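Glutamate receptor kainate-like protein (Pleurobrachia bachei, PDB 4ZDM) forms, in this construct, the glycine-binding ligand-binding domain of a ctenophore ionotropic glutamate receptor, whose clamshell probably opens the channel when it closes on its agonist. Local coordinates at residues Phe20-Ser25 / Ser35-Val40; Leu12-Glu17 / Phe58-Asp63; Ser46-Asp51 / Thr233-Ile238. One frame throughout, in Å; residues are numbered along the deposited sequence.

Interaction 1 of 3, residues Phe20-Ser25 / Ser35-Val40; sequences FISEPS and SCYTGV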
# COMPACT_ATOMS: atom_id res chain seq x y z
N PHE A 20 4.52 13.01 -19.88
CA PHE A 20 4.97 12.63 -18.55
C PHE A 20 4.75 11.14 -18.26
O PHE A 20 5.67 10.46 -17.76
CB PHE A 20 4.26 13.50 -17.53
CG PHE A 20 4.45 14.98 -17.75
CD1 PHE A 20 5.69 15.58 -17.58
CD2 PHE A 20 3.39 15.75 -18.21
CE1 PHE A 20 5.86 16.96 -17.85
CE2 PHE A 20 3.58 17.11 -18.45
CZ PHE A 20 4.79 17.70 -18.27
N ILE A 21 3.54 10.63 -18.56
CA ILE A 21 3.16 9.23 -18.32
C ILE A 21 2.26 8.78 -19.43
O ILE A 21 1.29 9.48 -19.75
CB ILE A 21 2.45 9.03 -16.95
CG1 ILE A 21 3.31 9.58 -15.81
CG2 ILE A 21 2.09 7.54 -16.73
CD1 ILE A 21 2.65 9.53 -14.47
N SER A 22 2.58 7.66 -20.06
CA SER A 22 1.70 7.12 -21.11
C SER A 22 0.44 6.45 -20.60
O SER A 22 0.32 6.17 -19.42
CB SER A 22 2.50 6.13 -21.94
OG SER A 22 2.74 4.95 -21.21
N GLU A 23 -0.52 6.20 -21.50
CA GLU A 23 -1.52 5.18 -21.22
C GLU A 23 -0.82 3.83 -21.01
O GLU A 23 0.27 3.60 -21.55
CB GLU A 23 -2.53 5.08 -22.37
CG GLU A 23 -3.31 6.31 -22.61
CD GLU A 23 -4.36 6.62 -21.56
OE1 GLU A 23 -4.71 5.78 -20.74
OE2 GLU A 23 -4.90 7.76 -21.60
N PRO A 24 -1.46 2.92 -20.30
CA PRO A 24 -0.92 1.55 -20.19
C PRO A 24 -0.91 0.89 -21.57
O PRO A 24 -1.80 1.17 -22.38
CB PRO A 24 -1.89 0.84 -19.25
CG PRO A 24 -3.15 1.67 -19.28
CD PRO A 24 -2.70 3.09 -19.53
N SER A 25 0.11 0.08 -21.84
CA SER A 25 0.13 -0.71 -23.08
C SER A 25 -1.18 -1.43 -23.27
O SER A 25 -1.88 -1.83 -22.34
CB SER A 25 1.28 -1.70 -23.01
OG SER A 25 1.05 -2.57 -21.97
N SER A 35 5.97 -1.61 -15.95
CA SER A 35 6.52 -2.03 -17.23
C SER A 35 5.54 -1.80 -18.36
O SER A 35 5.96 -1.86 -19.51
CB SER A 35 6.96 -3.49 -17.17
OG SER A 35 5.82 -4.34 -17.13
N CYS A 36 4.28 -1.52 -18.07
CA CYS A 36 3.28 -1.25 -19.07
C CYS A 36 3.30 0.21 -19.54
O CYS A 36 2.46 0.60 -20.36
CB CYS A 36 1.88 -1.55 -18.54
SG CYS A 36 1.50 -3.29 -18.17
N TYR A 37 4.22 1.04 -19.01
CA TYR A 37 4.21 2.48 -19.26
C TYR A 37 5.52 3.02 -19.78
O TYR A 37 6.57 2.43 -19.54
CB TYR A 37 3.90 3.22 -17.95
CG TYR A 37 2.54 2.91 -17.37
CD1 TYR A 37 2.31 1.75 -16.58
CD2 TYR A 37 1.45 3.72 -17.65
CE1 TYR A 37 1.08 1.46 -16.06
CE2 TYR A 37 0.21 3.43 -17.12
CZ TYR A 37 0.03 2.31 -16.34
OH TYR A 37 -1.24 2.06 -15.89
N THR A 38 5.42 4.15 -20.47
CA THR A 38 6.56 4.98 -20.85
C THR A 38 6.27 6.44 -20.44
O THR A 38 5.21 6.70 -19.87
CB THR A 38 6.88 4.94 -22.37
OG1 THR A 38 5.73 5.48 -23.06
CG2 THR A 38 7.21 3.52 -22.83
N GLY A 39 7.24 7.33 -20.66
CA GLY A 39 7.10 8.74 -20.37
C GLY A 39 8.24 9.27 -19.53
O GLY A 39 8.99 8.54 -18.90
N VAL A 40 8.38 10.58 -19.54
CA VAL A 40 9.43 11.27 -18.81
C VAL A 40 9.45 10.84 -17.36
O VAL A 40 10.50 10.49 -16.78
CB VAL A 40 9.25 12.81 -18.90
CG1 VAL A 40 10.22 13.52 -17.96
CG2 VAL A 40 9.40 13.29 -20.32
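The disulfide-bearing loop between strand 8-13 and helix 40-52 folds back on itself here, and its two arms, 162° apart in direction, are joined at Ser22 and Thr38. Ser22 N donates to Thr38 O (2.8 Å), and Thr38 N returns a nearly straight bond to Ser22 OG (2.9 Å, 176° at the hydrogen). The OG of Ser22 reaches Thr38 because it sits between its own backbone N and carbonyl carbon (chi1 72°); it also donates to Glu23 O. Further along, Ser25 N bonds to Cys36 O in the carbonyl plane (2.8 Å), beside the Cys28-Cys36 disulfide. From between these ties the Tyr37 ring projects to one side. Pro24 CA stands over one face, 4.1 Å from the ring centroid, in a CH-pi contact, and Ser22 O meets the ring edge in plane, 3.2 Å from Tyr37 CD2. The Tyr37 hydroxyl is bonded to Ile31 O, fixing the far end of the ring. At the N-cap, Gly39 CA makes a C-H...O contact with Phe20 O (3.4 Å), the two backbones packing directly. Ser22 O has no hydrogen-bond partner, so its burial against the polarised C-H edge of Tyr37 is probably only partly compensated.

Interaction 2 of 3, residues Leu12-Glu17 / Phe58-Asp63; sequences LGIIPE and FITPED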
# COMPACT_ATOMS: atom_id res chain seq x y z
N LEU A 12 2.78 4.44 -6.06
CA LEU A 12 2.98 5.73 -6.70
C LEU A 12 1.75 6.08 -7.52
O LEU A 12 1.30 5.32 -8.37
CB LEU A 12 4.24 5.72 -7.56
CG LEU A 12 5.50 5.35 -6.81
CD1 LEU A 12 6.67 5.34 -7.77
CD2 LEU A 12 5.84 6.19 -5.63
N GLY A 13 1.24 7.30 -7.30
CA GLY A 13 0.04 7.74 -7.95
C GLY A 13 0.30 8.30 -9.34
O GLY A 13 1.17 9.15 -9.52
N ILE A 14 -0.47 7.84 -10.33
CA ILE A 14 -0.32 8.24 -11.73
C ILE A 14 -1.68 8.56 -12.34
O ILE A 14 -2.70 8.01 -11.95
CB ILE A 14 0.35 7.15 -12.60
CG1 ILE A 14 -0.49 5.90 -12.69
CG2 ILE A 14 1.70 6.81 -12.03
CD1 ILE A 14 -0.08 4.99 -13.88
N ILE A 15 -1.64 9.43 -13.36
CA ILE A 15 -2.69 9.63 -14.36
C ILE A 15 -1.97 9.68 -15.68
O ILE A 15 -1.10 10.49 -15.87
CB ILE A 15 -3.50 10.91 -14.14
CG1 ILE A 15 -4.35 10.80 -12.87
CG2 ILE A 15 -4.41 11.18 -15.35
CD1 ILE A 15 -5.05 12.04 -12.49
N PRO A 16 -2.39 8.90 -16.68
CA PRO A 16 -1.79 9.03 -18.00
C PRO A 16 -2.00 10.42 -18.58
O PRO A 16 -3.14 10.93 -18.62
CB PRO A 16 -2.54 7.98 -18.82
CG PRO A 16 -2.84 6.91 -17.83
CD PRO A 16 -3.28 7.72 -16.62
N GLU A 17 -0.90 10.99 -19.05
CA GLU A 17 -0.86 12.28 -19.75
C GLU A 17 0.53 12.43 -20.29
O GLU A 17 1.49 12.64 -19.53
CB GLU A 17 -1.21 13.45 -18.85
CG GLU A 17 -1.31 14.75 -19.61
CD GLU A 17 -1.63 15.92 -18.71
OE1 GLU A 17 -2.62 15.77 -17.96
OE2 GLU A 17 -0.94 16.96 -18.81
N PHE A 58 2.21 1.29 -9.60
CA PHE A 58 1.46 2.48 -9.87
C PHE A 58 0.01 2.31 -9.51
O PHE A 58 -0.57 1.21 -9.71
CB PHE A 58 1.53 2.81 -11.38
CG PHE A 58 2.87 3.26 -11.89
CD1 PHE A 58 3.83 3.83 -11.09
CD2 PHE A 58 3.18 3.16 -13.26
CE1 PHE A 58 5.03 4.26 -11.59
CE2 PHE A 58 4.37 3.58 -13.75
CZ PHE A 58 5.32 4.12 -12.93
N ILE A 59 -0.68 3.35 -9.06
CA ILE A 59 -2.09 3.29 -8.78
C ILE A 59 -2.72 4.51 -9.40
O ILE A 59 -2.28 5.65 -9.17
CB ILE A 59 -2.41 3.25 -7.26
CG1 ILE A 59 -1.89 1.91 -6.66
CG2 ILE A 59 -3.92 3.46 -7.02
CD1 ILE A 59 -2.26 1.70 -5.23
N THR A 60 -3.72 4.30 -10.24
CA THR A 60 -4.47 5.36 -10.92
C THR A 60 -5.78 5.60 -10.19
O THR A 60 -6.54 4.63 -9.91
CB THR A 60 -4.77 4.91 -12.36
OG1 THR A 60 -3.55 4.59 -13.00
CG2 THR A 60 -5.42 5.99 -13.17
N PRO A 61 -6.09 6.86 -9.85
CA PRO A 61 -7.35 7.08 -9.12
C PRO A 61 -8.54 6.73 -9.97
O PRO A 61 -8.57 7.00 -11.17
CB PRO A 61 -7.33 8.58 -8.81
CG PRO A 61 -6.36 9.15 -9.76
CD PRO A 61 -5.34 8.09 -10.05
N GLU A 62 -9.55 6.18 -9.32
CA GLU A 62 -10.78 5.83 -10.03
C GLU A 62 -11.38 7.01 -10.80
O GLU A 62 -11.89 6.86 -11.91
CB GLU A 62 -11.79 5.27 -9.02
CG GLU A 62 -11.24 4.11 -8.22
CD GLU A 62 -12.25 3.52 -7.25
OE1 GLU A 62 -13.47 3.68 -7.48
OE2 GLU A 62 -11.80 2.91 -6.26
N ASP A 63 -11.33 8.19 -10.18
CA ASP A 63 -11.95 9.38 -10.76
C ASP A 63 -11.13 10.10 -11.82
O ASP A 63 -11.65 11.04 -12.45
CB ASP A 63 -12.36 10.34 -9.63
CG ASP A 63 -11.21 11.01 -8.87
OD1 ASP A 63 -10.05 10.89 -9.34
OD2 ASP A 63 -11.54 11.60 -7.81
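Leu12 pairs with Phe58 in parallel register, and its carbonyl oxygen accepts from Ile59 N (2.9 Å) while also meeting Phe58 CA. Its side chain lies on the same side of the sheet as the phenyl group, with Leu12 CB 4.0 Å from Phe58 CD1. Gly13 comes next, opposite Ile59, and contributes only backbone: its CA-H points at Ile59 O, which takes its conventional bond from Ile14 N (3.1 Å), the donor standing above the carbonyl plane. Ile59 itself turns to the other side of the sheet, toward Asp82 of helix 78-84 and Arg11 of the second subunit. These two strands, connected through helix 40-52, form the beta-alpha-beta crossover at the start of the periplasmic-binding-protein-like lobe, and past Ile14 and Thr60 the chains diverge. Ile14 covers Phe58 and Thr60. With CG1 between the backbone N and the carbonyl carbon (chi1 64°), its two branches divide: CG2 sits over one face of the Phe58 ring, 3.9 Å from the centroid in a CH-pi contact, whereas CG1 and CD1 run past Phe58 CB to Thr60, CG1 coming within 3.3 Å of Thr60 OG1. The buried Ile14 O receives no hydrogen bond; it meets instead the C-H groups of Thr60 CA and, at 3.3 Å, Pro61 CD. Ile15 crosses the Pro61 ring at about a right angle, Ile15 CG1 lying 4.0 Å from Pro61 CD, and both side chains rest on Leu79. Ile15 also touches Phe66, a residue of the glycine pocket. Pro16 CD lies loosely near the Thr60 methyl, CG2.

Interaction 3 of 3, residues Ser46-Asp51 / Thr233-Ile238; sequences SMMSQD and TFMLGI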
# COMPACT_ATOMS: atom_id res chain seq x y z
N SER A 46 11.92 5.15 -12.52
CA SER A 46 12.79 3.99 -12.63
C SER A 46 14.20 4.29 -12.14
O SER A 46 14.76 3.50 -11.36
CB SER A 46 12.77 3.52 -14.06
OG SER A 46 13.68 2.43 -14.20
N MET A 47 14.76 5.41 -12.55
CA MET A 47 16.09 5.77 -12.08
C MET A 47 16.11 6.05 -10.58
O MET A 47 17.06 5.70 -9.88
CB MET A 47 16.61 6.98 -12.87
CG MET A 47 16.80 6.73 -14.32
SD MET A 47 17.55 8.16 -15.16
CE MET A 47 16.70 9.52 -14.31
N MET A 48 15.06 6.69 -10.08
CA MET A 48 14.98 6.98 -8.66
C MET A 48 14.91 5.72 -7.83
O MET A 48 15.53 5.63 -6.78
CB MET A 48 13.75 7.88 -8.41
CG MET A 48 13.64 8.40 -7.02
SD MET A 48 12.13 9.32 -6.70
CE MET A 48 12.49 10.86 -7.49
N SER A 49 14.14 4.74 -8.28
CA SER A 49 14.01 3.52 -7.54
C SER A 49 15.34 2.80 -7.43
O SER A 49 15.67 2.21 -6.40
CB SER A 49 12.97 2.63 -8.19
OG SER A 49 13.50 2.03 -9.38
N GLN A 50 16.11 2.84 -8.51
CA GLN A 50 17.42 2.15 -8.53
C GLN A 50 18.36 2.83 -7.57
O GLN A 50 19.04 2.17 -6.78
CB GLN A 50 17.96 2.15 -9.95
CG GLN A 50 19.29 1.47 -10.09
CD GLN A 50 19.71 1.45 -11.55
OE1 GLN A 50 19.19 2.20 -12.38
NE2 GLN A 50 20.65 0.57 -11.87
N ASP A 51 18.37 4.16 -7.52
CA ASP A 51 19.20 4.90 -6.60
C ASP A 51 18.77 4.80 -5.14
O ASP A 51 19.59 4.49 -4.25
CB ASP A 51 19.25 6.37 -7.03
CG ASP A 51 20.33 7.15 -6.35
OD1 ASP A 51 20.15 7.54 -5.18
OD2 ASP A 51 21.38 7.34 -6.96
N THR A 233 17.02 15.05 -3.06
CA THR A 233 18.43 14.97 -3.46
C THR A 233 18.53 14.30 -4.82
O THR A 233 19.27 14.75 -5.71
CB THR A 233 19.20 14.23 -2.41
OG1 THR A 233 19.27 15.09 -1.24
CG2 THR A 233 20.62 13.94 -2.90
N PHE A 234 17.79 13.20 -5.02
CA PHE A 234 17.83 12.56 -6.31
C PHE A 234 17.32 13.47 -7.41
O PHE A 234 17.92 13.56 -8.49
CB PHE A 234 17.00 11.26 -6.29
CG PHE A 234 17.00 10.58 -7.61
CD1 PHE A 234 18.06 9.78 -7.95
CD2 PHE A 234 16.02 10.85 -8.54
CE1 PHE A 234 18.16 9.23 -9.20
CE2 PHE A 234 16.12 10.24 -9.82
CZ PHE A 234 17.17 9.46 -10.09
N MET A 235 16.19 14.15 -7.18
CA MET A 235 15.62 14.99 -8.19
C MET A 235 16.57 16.12 -8.57
O MET A 235 16.70 16.49 -9.75
CB MET A 235 14.28 15.53 -7.72
CG MET A 235 13.48 16.21 -8.79
SD MET A 235 12.67 15.05 -9.90
CE MET A 235 11.16 14.75 -9.00
N LEU A 236 17.20 16.70 -7.58
CA LEU A 236 18.12 17.78 -7.84
C LEU A 236 19.28 17.32 -8.69
O LEU A 236 19.75 18.05 -9.58
CB LEU A 236 18.64 18.38 -6.54
CG LEU A 236 19.65 19.52 -6.71
CD1 LEU A 236 19.14 20.72 -7.50
CD2 LEU A 236 20.09 19.94 -5.33
N GLY A 237 19.76 16.13 -8.46
CA GLY A 237 20.88 15.66 -9.26
C GLY A 237 20.54 15.56 -10.72
O GLY A 237 21.29 16.03 -11.61
N ILE A 238 19.41 14.94 -11.05
CA ILE A 238 19.03 14.80 -12.45
C ILE A 238 18.57 16.14 -13.04
O ILE A 238 18.72 16.37 -14.23
CB ILE A 238 17.98 13.72 -12.69
CG1 ILE A 238 16.72 13.81 -11.82
CG2 ILE A 238 18.64 12.35 -12.51
CD1 ILE A 238 15.55 13.00 -12.33
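Helices 40-52 and 228-240 meet here through segments whose axes pass 10.6 Å apart, with their N-to-C directions 125° from each other. The backbones come nearest at Met48 and Phe234, whose CA atoms are 6.7 Å apart. Phe234 spans the gap: CG lies anti to its backbone N (chi1 179°), which carries the ring to the other helix. Met48 CA sits over one ring face, 3.7 Å from the centroid, in a CH-pi contact. The rest of Met48 runs along the CE2-CD2 side of the ring: its CB is 3.6 Å from Phe234 CE2, and a bend at chi3 brings its CE back to Phe234 CD2. The sulfur is oblique, 5.5 Å from the centroid, a Met-aromatic contact. Asp51 approaches obliquely with its CB, 3.7 Å from Phe234 CD1, its carboxylate plane turned 52° from the ring. Met47 CB touches Phe234 CZ, and its CE approaches Ile238 CG2, a contact that is doubtful because Met47 has two conformers. Val243 of helix 243-254 touches both Met47 and Ile238, while Phe219 of strand 205-221 touches Met48 and Met235. The helices are thus joined by carbon and sulfur packing centred on the Phe234 ring, an adhesion that is dispersive and weakly directional.

How the interactions relate
Interactions 1 and 2 touch and share a core: Tyr37 of 35-40 packs on both Ile14 and Phe58, meeting the Phe58 ring edge-to-face, while Ser22 and Glu23 lie against Pro16. Interaction 3 stands apart, about 18 Å from interaction 1 and 21 Å from interaction 2 between centres, although helix 40-52 links it to both. Interaction 2 is the most buried, combining parallel strand bonds with an aliphatic and aromatic core. Interaction 1, partly buried, relies on backbone and serine hydrogen bonds within an irregular loop, with a disulfide alongside. Interaction 3, also partly buried, is helix-on-helix packing and brings the late helix 228-240 onto this early part of the fold without hydrogen bonds between its segments.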